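Local atomic coordinates of putative polysaccharide binding proteins (DUF1812) (Bacteroides thetaiotaomicron VPI-5482, PDB entry 3GF8), a protein that probably takes part in fimbrial assembly at the outer membrane, as a lipoprotein of the FimB/Mfa2 family. Residues Y24-A29 against Q258-R263; R147-V152 against N213-M218. All blocks are in the same frame, centred on the assembly; numbering follows the deposited sequence.

Contact 1 of 2, residues Y24-A29 against Q258-R263; sequences YNMEFA and QEYLDR
Arg263 sends its extended side chain out from the helix into a slot between Tyr24 and Phe28. The Phe28 ring lies nearly flat on one face of the guanidinium, a cation-pi stack with planes 19° apart and centres 3.8 Å apart. On the opposite face, Tyr24 CE1 comes to 3.5 Å from Arg263 NH2, but here the planes are strongly inclined. Lower down the chain, Arg263 CG makes a CH-pi contact over the centre of the Tyr24 ring. In its own plane the guanidinium is held too. Arg263 NH1 donates to Asn25 O at 3.1 Å. NE and NH2 grip a single oxygen of Glu259, one turn earlier, with Arg263 NE 3.0 Å from Glu259 OE2. With the guanidinium cut back to an alanine, the Glu259 carboxylate would probably lose its charge partner, and a gap would be likely to open between the two aromatic rings.

With chi1 at -156°, Tyr24 turns its CG away from the backbone N, and the ring reaches Glu259, Asp262 and Arg263. Tyr24 OH lies 3.3 Å from Glu259 CG, and the ring edge meets Asp262 CB. A water joins the same OH to Asp262 OD2. Residues Asn25 to Phe28 form a type I beta turn. Asn25 O takes Phe28 N and Arg263 NH1 from opposite faces of its plane. The Asn25 side chain folds over the turn, and Asn25 ND2 donates to Ala29 O at 2.9 Å. Selenomethionine Met26 bends at chi2 and chi3, bringing SE and CE to the edge of the Tyr260 ring in a Met-aromatic contact. Tyr260 OH bonds to Glu251.

The contact is partly buried. It lays the loop between strand 16-21 and helix 32-35 on helix 257-263, just before strand 266-273.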
ATOM      1  N   TYR A  24      -8.407  -5.311  -8.277  1.00 30.45           N
ATOM      2  CA  TYR A  24      -7.053  -4.924  -8.752  1.00 30.46           C
ATOM      3  C   TYR A  24      -5.927  -5.576  -7.877  1.00 30.34           C
ATOM      4  O   TYR A  24      -5.214  -4.918  -7.117  1.00 30.01           O
ATOM      5  CB  TYR A  24      -6.949  -3.401  -8.839  1.00 25.71           C
ATOM      6  CG  TYR A  24      -5.906  -2.892  -9.797  1.00 29.53           C
ATOM      7  CD1 TYR A  24      -6.002  -3.133 -11.153  1.00 33.92           C
ATOM      8  CD2 TYR A  24      -4.840  -2.139  -9.355  1.00 30.25           C
ATOM      9  CE1 TYR A  24      -5.054  -2.659 -12.033  1.00 28.96           C
ATOM     10  CE2 TYR A  24      -3.885  -1.662 -10.228  1.00 25.78           C
ATOM     11  CZ  TYR A  24      -4.010  -1.915 -11.570  1.00 28.61           C
ATOM     12  OH  TYR A  24      -3.061  -1.442 -12.450  1.00 29.08           O
ATOM     13  N   ASN A  25      -5.783  -6.893  -8.017  1.00 30.67           N
ATOM     14  CA  ASN A  25      -4.859  -7.677  -7.216  1.00 28.19           C
ATOM     15  C   ASN A  25      -4.267  -8.792  -8.073  1.00 30.75           C
ATOM     16  O   ASN A  25      -4.649  -8.914  -9.231  1.00 28.84           O
ATOM     17  CB  ASN A  25      -5.557  -8.247  -5.985  1.00 24.98           C
ATOM     18  CG  ASN A  25      -6.823  -8.998  -6.315  1.00 27.11           C
ATOM     19  OD1 ASN A  25      -6.817  -9.971  -7.071  1.00 28.77           O
ATOM     20  ND2 ASN A  25      -7.937  -8.538  -5.747  1.00 23.64           N
HETATM   21  N   MSE A  26      -3.351  -9.608  -7.524  1.00 28.33           N
HETATM   22  CA  MSE A  26      -2.732 -10.647  -8.336  1.00 30.27           C
HETATM   23  C   MSE A  26      -3.664 -11.823  -8.598  1.00 31.25           C
HETATM   24  O   MSE A  26      -3.359 -12.649  -9.434  1.00 33.73           O
HETATM   25  CB  MSE A  26      -1.414 -11.133  -7.757  1.00 26.51           C
HETATM   26  CG  MSE A  26      -0.380 -10.037  -7.678  1.00 30.39           C
HETATM   27 SE   MSE A  26       0.204  -9.486  -9.413  0.75 21.42          SE
HETATM   28  CE  MSE A  26       1.449 -10.983  -9.653  1.00 25.61           C
ATOM     29  N   GLU A  27      -4.810 -11.878  -7.936  1.00 31.00           N
ATOM     30  CA  GLU A  27      -5.776 -12.916  -8.240  1.00 30.17           C
ATOM     31  C   GLU A  27      -6.755 -12.420  -9.303  1.00 32.09           C
ATOM     32  O   GLU A  27      -7.659 -13.136  -9.700  1.00 31.73           O
ATOM     33  CB  GLU A  27      -6.512 -13.358  -6.967  1.00 30.10           C
ATOM     34  CG  GLU A  27      -5.590 -13.960  -5.885  1.00 28.04           C
ATOM     35  N   PHE A  28      -6.603 -11.186  -9.774  1.00 33.26           N
ATOM     36  CA  PHE A  28      -7.529 -10.665 -10.792  1.00 31.92           C
ATOM     37  C   PHE A  28      -8.990 -10.990 -10.463  1.00 30.36           C
ATOM     38  O   PHE A  28      -9.781 -11.268 -11.356  1.00 30.68           O
ATOM     39  CB  PHE A  28      -7.155 -11.226 -12.179  1.00 31.09           C
ATOM     40  CG  PHE A  28      -5.893 -10.683 -12.691  1.00 27.40           C
ATOM     41  CD1 PHE A  28      -4.694 -11.122 -12.182  1.00 25.57           C
ATOM     42  CD2 PHE A  28      -5.889  -9.657 -13.605  1.00 34.12           C
ATOM     43  CE1 PHE A  28      -3.499 -10.567 -12.598  1.00 28.16           C
ATOM     44  CE2 PHE A  28      -4.690  -9.114 -14.046  1.00 31.34           C
ATOM     45  CZ  PHE A  28      -3.494  -9.577 -13.542  1.00 29.41           C
ATOM     46  N   ALA A  29      -9.354 -10.935  -9.191  1.00 31.25           N
ATOM     47  CA  ALA A  29     -10.709 -11.280  -8.761  1.00 31.00           C
ATOM     48  C   ALA A  29     -11.106 -10.406  -7.574  1.00 32.60           C
ATOM     49  O   ALA A  29     -10.243  -9.927  -6.835  1.00 33.05           O
ATOM     50  CB  ALA A  29     -10.767 -12.753  -8.413  1.00 29.29           C
ATOM     51  N   GLN A 258       4.471  -0.529 -12.371  1.00 27.42           N
ATOM     52  CA  GLN A 258       3.507   0.102 -11.452  1.00 23.56           C
ATOM     53  C   GLN A 258       2.301  -0.781 -11.212  1.00 27.58           C
ATOM     54  O   GLN A 258       1.747  -0.815 -10.122  1.00 28.91           O
ATOM     55  CB  GLN A 258       3.025   1.459 -11.943  1.00 22.99           C
ATOM     56  CG  GLN A 258       2.172   2.205 -10.860  1.00 20.66           C
ATOM     57  CD  GLN A 258       2.957   2.442  -9.573  1.00 24.28           C
ATOM     58  OE1 GLN A 258       3.997   3.071  -9.606  1.00 26.56           O
ATOM     59  NE2 GLN A 258       2.481   1.883  -8.448  1.00 24.43           N
ATOM     60  N   GLU A 259       1.893  -1.494 -12.251  1.00 28.00           N
ATOM     61  CA  GLU A 259       0.765  -2.364 -12.143  1.00 26.84           C
ATOM     62  C   GLU A 259       1.049  -3.531 -11.240  1.00 25.41           C
ATOM     63  O   GLU A 259       0.182  -3.908 -10.452  1.00 22.57           O
ATOM     64  CB  GLU A 259       0.315  -2.853 -13.506  1.00 26.23           C
ATOM     65  CG  GLU A 259      -0.934  -3.718 -13.396  1.00 33.26           C
ATOM     66  CD  GLU A 259      -1.619  -3.965 -14.731  1.00 46.03           C
ATOM     67  OE1 GLU A 259      -1.080  -3.523 -15.794  1.00 49.65           O
ATOM     68  OE2 GLU A 259      -2.703  -4.603 -14.695  1.00 37.26           O
ATOM     69  N   TYR A 260       2.260  -4.092 -11.336  1.00 27.64           N
ATOM     70  CA  TYR A 260       2.667  -5.147 -10.417  1.00 27.04           C
ATOM     71  C   TYR A 260       2.739  -4.614  -8.981  1.00 28.09           C
ATOM     72  O   TYR A 260       2.212  -5.216  -8.042  1.00 28.39           O
ATOM     73  CB  TYR A 260       4.010  -5.712 -10.808  1.00 25.51           C
ATOM     74  CG  TYR A 260       4.540  -6.731  -9.838  1.00 27.56           C
ATOM     75  CD1 TYR A 260       3.799  -7.853  -9.508  1.00 29.20           C
ATOM     76  CD2 TYR A 260       5.803  -6.585  -9.260  1.00 29.16           C
ATOM     77  CE1 TYR A 260       4.301  -8.794  -8.621  1.00 26.27           C
ATOM     78  CE2 TYR A 260       6.320  -7.532  -8.407  1.00 31.33           C
ATOM     79  CZ  TYR A 260       5.557  -8.629  -8.081  1.00 28.16           C
ATOM     80  OH  TYR A 260       6.056  -9.550  -7.217  1.00 26.15           O
ATOM     81  N   LEU A 261       3.379  -3.467  -8.817  1.00 28.73           N
ATOM     82  CA  LEU A 261       3.485  -2.856  -7.490  1.00 29.53           C
ATOM     83  C   LEU A 261       2.108  -2.566  -6.840  1.00 27.77           C
ATOM     84  O   LEU A 261       1.939  -2.705  -5.613  1.00 29.09           O
ATOM     85  CB  LEU A 261       4.313  -1.582  -7.562  1.00 29.01           C
ATOM     86  CG  LEU A 261       5.783  -1.775  -7.947  1.00 28.51           C
ATOM     87  CD1 LEU A 261       6.490  -0.384  -7.968  1.00 28.61           C
ATOM     88  CD2 LEU A 261       6.463  -2.780  -7.021  1.00 20.19           C
ATOM     89  N   ASP A 262       1.128  -2.186  -7.647  1.00 26.02           N
ATOM     90  CA  ASP A 262      -0.208  -1.892  -7.122  1.00 24.77           C
ATOM     91  C   ASP A 262      -0.968  -3.152  -6.850  1.00 23.04           C
ATOM     92  O   ASP A 262      -1.653  -3.273  -5.804  1.00 25.69           O
ATOM     93  CB  ASP A 262      -1.043  -1.071  -8.094  1.00 27.78           C
ATOM     94  CG  ASP A 262      -0.575   0.348  -8.213  1.00 25.27           C
ATOM     95  OD1 ASP A 262       0.001   0.898  -7.256  1.00 37.07           O
ATOM     96  OD2 ASP A 262      -0.793   0.921  -9.287  1.00 32.21           O
ATOM     97  N   ARG A 263      -0.868  -4.096  -7.773  1.00 20.22           N
ATOM     98  CA  ARG A 263      -1.659  -5.322  -7.663  1.00 23.56           C
ATOM     99  C   ARG A 263      -1.182  -6.255  -6.570  1.00 24.92           C
ATOM    100  O   ARG A 263      -1.983  -6.915  -5.926  1.00 26.23           O
ATOM    101  CB  ARG A 263      -1.650  -6.095  -8.977  1.00 25.28           C
ATOM    102  CG  ARG A 263      -2.726  -5.703  -9.950  1.00 26.90           C
ATOM    103  CD  ARG A 263      -2.705  -6.693 -11.101  1.00 35.84           C
ATOM    104  NE  ARG A 263      -3.465  -6.210 -12.237  1.00 35.88           N
ATOM    105  CZ  ARG A 263      -4.776  -6.354 -12.393  1.00 35.77           C
ATOM    106  NH1 ARG A 263      -5.531  -6.997 -11.496  1.00 27.86           N
ATOM    107  NH2 ARG A 263      -5.336  -5.857 -13.486  1.00 35.34           N
TER
HETATM  108  O   HOH W   1      -4.255  -2.886  -5.648  1.00 24.96           O
HETATM  109  O   HOH W   2      -1.501   0.312 -11.742  1.00 29.56           O
HETATM  110  O   HOH W   3      -2.773  -9.939  -4.796  1.00 32.43           O

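Contact 2 of 2, residues R147-V152 against N213-M218; sequences RDTKIV and NTMRLM
Lys150 and Thr214 form an antiparallel hydrogen-bonded pair, and Ile151 and Asn213 the adjoining non-hydrogen-bonded pair. This is a short beta ladder between strand 139-158 and the end of strand 209-214, in the mainly beta fold of the fimbrillin superfamily. Lys150 N donates to Thr214 O, and Thr214 N returns the bond to Lys150 O, each at 2.9 Å. Asn213 CA adds a CA-H...O contact to Lys150 O. Beyond the pair, strand 139-158 is interrupted at Asp148 and Thr149, and the other chain segment leaves its strand at Met215. Asp148 O lies close to the backbone of Met215 and Arg216, without a hydrogen bond to Arg216 N.

Ile151 and Asn213 lie side by side on one face, with CG1 of Ile151 4.0 Å from CB of Asn213. The amide of Asn213 bonds to Met120 and Lys118. On the other face, Lys150 turns CG beside its backbone N (chi1 -55°) and bends at chi2. Lys150 CB and CG each lie 3.8 Å from Leu217 CD1. The ammonium end leads away, to Arg147 O and, outside the two segments, to Ser265 and Leu261. These oxygens around the buried Lys150 probably favour its charged form. Thr149 CG2 touches selenomethionine Met215 at SE, while Thr149 OG1 bonds to Leu123 N.

Arg216 and Asp148 form a salt bridge by charge alone. Asp148 OD1 sits 3.3 Å from Arg216 NE but well out of the guanidinium plane, and no N-H points at it. Each group has a stronger partner elsewhere: Asn185 for Asp148, and Asp262 for Arg216. One face of the Arg216 guanidinium is covered by selenomethionine Met218, whose SE lies over its centre. At the edge, in the guanidinium plane, a water accepts from Arg216 NE at 2.9 Å and lies 2.8 Å from Arg147 O.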
ATOM      1  N   ARG A 147      -4.921  -1.091  -3.505  1.00 24.85           N
ATOM      2  CA  ARG A 147      -4.277  -1.269  -2.228  1.00 25.14           C
ATOM      3  C   ARG A 147      -3.034  -0.449  -2.170  1.00 25.03           C
ATOM      4  O   ARG A 147      -2.207  -0.501  -3.085  1.00 23.76           O
ATOM      5  CB  ARG A 147      -3.964  -2.734  -1.933  1.00 25.62           C
ATOM      6  CG  ARG A 147      -3.464  -2.927  -0.532  1.00 24.84           C
ATOM      7  CD  ARG A 147      -3.524  -4.381  -0.059  1.00 25.46           C
ATOM      8  NE  ARG A 147      -2.591  -4.589   1.044  1.00 21.14           N
ATOM      9  CZ  ARG A 147      -2.414  -5.738   1.673  1.00 24.72           C
ATOM     10  NH1 ARG A 147      -3.071  -6.828   1.308  1.00 24.45           N
ATOM     11  NH2 ARG A 147      -1.563  -5.807   2.674  1.00 27.24           N
ATOM     12  N   ASP A 148      -2.903   0.319  -1.082  1.00 24.50           N
ATOM     13  CA  ASP A 148      -1.799   1.271  -0.946  1.00 24.19           C
ATOM     14  C   ASP A 148      -0.723   0.828   0.054  1.00 23.41           C
ATOM     15  O   ASP A 148       0.441   1.285  -0.004  1.00 24.95           O
ATOM     16  CB  ASP A 148      -2.360   2.636  -0.500  1.00 27.17           C
ATOM     17  CG  ASP A 148      -2.844   3.501  -1.660  1.00 24.56           C
ATOM     18  OD1 ASP A 148      -2.696   3.122  -2.844  1.00 24.39           O
ATOM     19  OD2 ASP A 148      -3.380   4.589  -1.370  1.00 26.42           O
ATOM     20  N   THR A 149      -1.110  -0.014   1.004  1.00 23.32           N
ATOM     21  CA  THR A 149      -0.187  -0.490   2.008  1.00 20.94           C
ATOM     22  C   THR A 149       0.391  -1.841   1.552  1.00 24.28           C
ATOM     23  O   THR A 149      -0.315  -2.679   0.969  1.00 25.31           O
ATOM     24  CB  THR A 149      -0.849  -0.583   3.371  1.00 20.67           C
ATOM     25  OG1 THR A 149      -2.102  -1.244   3.253  1.00 19.53           O
ATOM     26  CG2 THR A 149      -1.056   0.812   3.952  1.00 23.12           C
ATOM     27  N   LYS A 150       1.690  -2.018   1.801  1.00 23.02           N
ATOM     28  CA  LYS A 150       2.437  -3.139   1.259  1.00 25.89           C
ATOM     29  C   LYS A 150       3.184  -3.872   2.398  1.00 25.36           C
ATOM     30  O   LYS A 150       3.931  -3.272   3.185  1.00 25.86           O
ATOM     31  CB  LYS A 150       3.399  -2.621   0.187  1.00 24.15           C
ATOM     32  CG  LYS A 150       2.721  -1.825  -0.902  1.00 27.75           C
ATOM     33  CD  LYS A 150       1.800  -2.709  -1.802  1.00 26.27           C
ATOM     34  CE  LYS A 150       0.707  -1.897  -2.482  1.00 29.51           C
ATOM     35  NZ  LYS A 150      -0.057  -2.690  -3.524  1.00 20.10           N
ATOM     36  N   ILE A 151       2.971  -5.170   2.482  1.00 25.58           N
ATOM     37  CA  ILE A 151       3.560  -5.969   3.521  1.00 27.51           C
ATOM     38  C   ILE A 151       4.695  -6.746   2.871  1.00 30.42           C
ATOM     39  O   ILE A 151       4.555  -7.256   1.752  1.00 32.04           O
ATOM     40  CB  ILE A 151       2.502  -6.855   4.165  1.00 27.52           C
ATOM     41  CG1 ILE A 151       1.482  -5.947   4.892  1.00 31.14           C
ATOM     42  CG2 ILE A 151       3.163  -7.842   5.123  1.00 25.99           C
ATOM     43  CD1 ILE A 151       0.394  -6.649   5.579  1.00 30.53           C
ATOM     44  N   VAL A 152       5.840  -6.785   3.536  1.00 30.59           N
ATOM     45  CA  VAL A 152       7.003  -7.495   2.986  1.00 31.68           C
ATOM     46  C   VAL A 152       7.640  -8.333   4.082  1.00 32.92           C
ATOM     47  O   VAL A 152       7.849  -7.845   5.193  1.00 36.39           O
ATOM     48  CB  VAL A 152       8.061  -6.564   2.369  1.00 28.47           C
ATOM     49  CG1 VAL A 152       7.428  -5.456   1.586  1.00 34.36           C
ATOM     50  CG2 VAL A 152       8.921  -5.995   3.417  1.00 41.15           C
ATOM     51  N   ASN A 213       6.107  -3.298   6.952  1.00 25.54           N
ATOM     52  CA  ASN A 213       5.186  -2.742   5.956  1.00 26.15           C
ATOM     53  C   ASN A 213       5.472  -1.291   5.560  1.00 24.94           C
ATOM     54  O   ASN A 213       6.089  -0.550   6.285  1.00 26.52           O
ATOM     55  CB  ASN A 213       3.689  -2.949   6.307  1.00 22.47           C
ATOM     56  CG  ASN A 213       3.237  -2.327   7.634  1.00 25.43           C
ATOM     57  OD1 ASN A 213       2.052  -2.460   8.003  1.00 23.13           O
ATOM     58  ND2 ASN A 213       4.138  -1.715   8.370  1.00 18.90           N
ATOM     59  N   THR A 214       5.023  -0.894   4.384  1.00 23.36           N
ATOM     60  CA  THR A 214       5.205   0.487   4.000  1.00 23.32           C
ATOM     61  C   THR A 214       3.981   0.971   3.248  1.00 22.73           C
ATOM     62  O   THR A 214       3.037   0.222   3.028  1.00 23.16           O
ATOM     63  CB  THR A 214       6.495   0.682   3.148  1.00 21.95           C
ATOM     64  OG1 THR A 214       6.736   2.082   2.976  1.00 23.73           O
ATOM     65  CG2 THR A 214       6.368  -0.034   1.775  1.00 17.24           C
HETATM   66  N   MSE A 215       4.008   2.237   2.852  1.00 23.97           N
HETATM   67  CA  MSE A 215       2.933   2.807   2.043  1.00 23.38           C
HETATM   68  C   MSE A 215       3.273   2.456   0.565  1.00 23.92           C
HETATM   69  O   MSE A 215       3.950   1.468   0.336  1.00 23.00           O
HETATM   70  CB  MSE A 215       2.827   4.297   2.369  1.00 21.49           C
HETATM   71  CG  MSE A 215       2.405   4.523   3.836  1.00 28.28           C
HETATM   72 SE   MSE A 215       0.503   4.405   4.020  0.75 21.48          SE
HETATM   73  CE  MSE A 215       0.173   6.123   3.156  1.00 32.51           C
ATOM     74  N   ARG A 216       2.826   3.245  -0.413  1.00 24.95           N
ATOM     75  CA  ARG A 216       2.824   2.835  -1.812  1.00 22.45           C
ATOM     76  C   ARG A 216       4.209   2.598  -2.327  1.00 23.50           C
ATOM     77  O   ARG A 216       5.136   3.383  -2.010  1.00 22.34           O
ATOM     78  CB  ARG A 216       2.177   3.896  -2.688  1.00 25.91           C
ATOM     79  CG  ARG A 216       0.689   4.122  -2.368  1.00 24.94           C
ATOM     80  CD  ARG A 216       0.021   4.914  -3.459  1.00 20.38           C
ATOM     81  NE  ARG A 216      -0.112   4.102  -4.659  1.00 27.52           N
ATOM     82  CZ  ARG A 216      -0.199   4.573  -5.903  1.00 25.51           C
ATOM     83  NH1 ARG A 216      -0.125   5.870  -6.157  1.00 30.57           N
ATOM     84  NH2 ARG A 216      -0.341   3.743  -6.909  1.00 26.83           N
ATOM     85  N   LEU A 217       4.364   1.493  -3.070  1.00 21.28           N
ATOM     86  CA  LEU A 217       5.585   1.254  -3.854  1.00 24.14           C
ATOM     87  C   LEU A 217       5.381   1.823  -5.258  1.00 25.71           C
ATOM     88  O   LEU A 217       4.488   1.405  -5.968  1.00 26.18           O
ATOM     89  CB  LEU A 217       5.944  -0.240  -3.889  1.00 25.03           C
ATOM     90  CG  LEU A 217       6.253  -0.816  -2.493  1.00 23.17           C
ATOM     91  CD1 LEU A 217       6.141  -2.329  -2.467  1.00 20.96           C
ATOM     92  CD2 LEU A 217       7.628  -0.339  -2.004  1.00 21.11           C
HETATM   93  N   MSE A 218       6.203   2.807  -5.621  1.00 26.53           N
HETATM   94  CA  MSE A 218       6.086   3.558  -6.878  1.00 25.68           C
HETATM   95  C   MSE A 218       7.236   3.261  -7.845  1.00 28.52           C
HETATM   96  O   MSE A 218       8.433   3.260  -7.476  1.00 28.07           O
HETATM   97  CB  MSE A 218       6.073   5.073  -6.587  1.00 21.94           C
HETATM   98  CG  MSE A 218       4.915   5.518  -5.656  1.00 22.06           C
HETATM   99 SE   MSE A 218       3.154   4.959  -6.207  0.75 17.88          SE
HETATM  100  CE  MSE A 218       3.067   6.063  -7.855  1.00 15.91           C
TER
HETATM  101  O   HOH W   4      -0.401   1.175  -4.513  1.00 22.13           O

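How the contacts relate
Contacts 1 and 2 touch directly, with centres about 12 Å apart. In sequence, both segments of contact 2 fall between those of contact 1. Helix 257-263 joins them: Arg263 faces the 24-29 loop, while Asp262 and Leu261 also meet contact 2. Asp262 OD1 makes a salt bridge with Arg216 NH2 at 2.9 Å. Leu261 O is 2.9 Å from Lys150 NZ, a probable hydrogen bond. Leu217 O also takes a bond from Gln258 NE2. Contact 2 is buried near the centre of the chain, and contact 1 lies farther out. A bound 1,2-ethanediol, probably from crystallisation, lies about 4 Å from the Ile151 side chain.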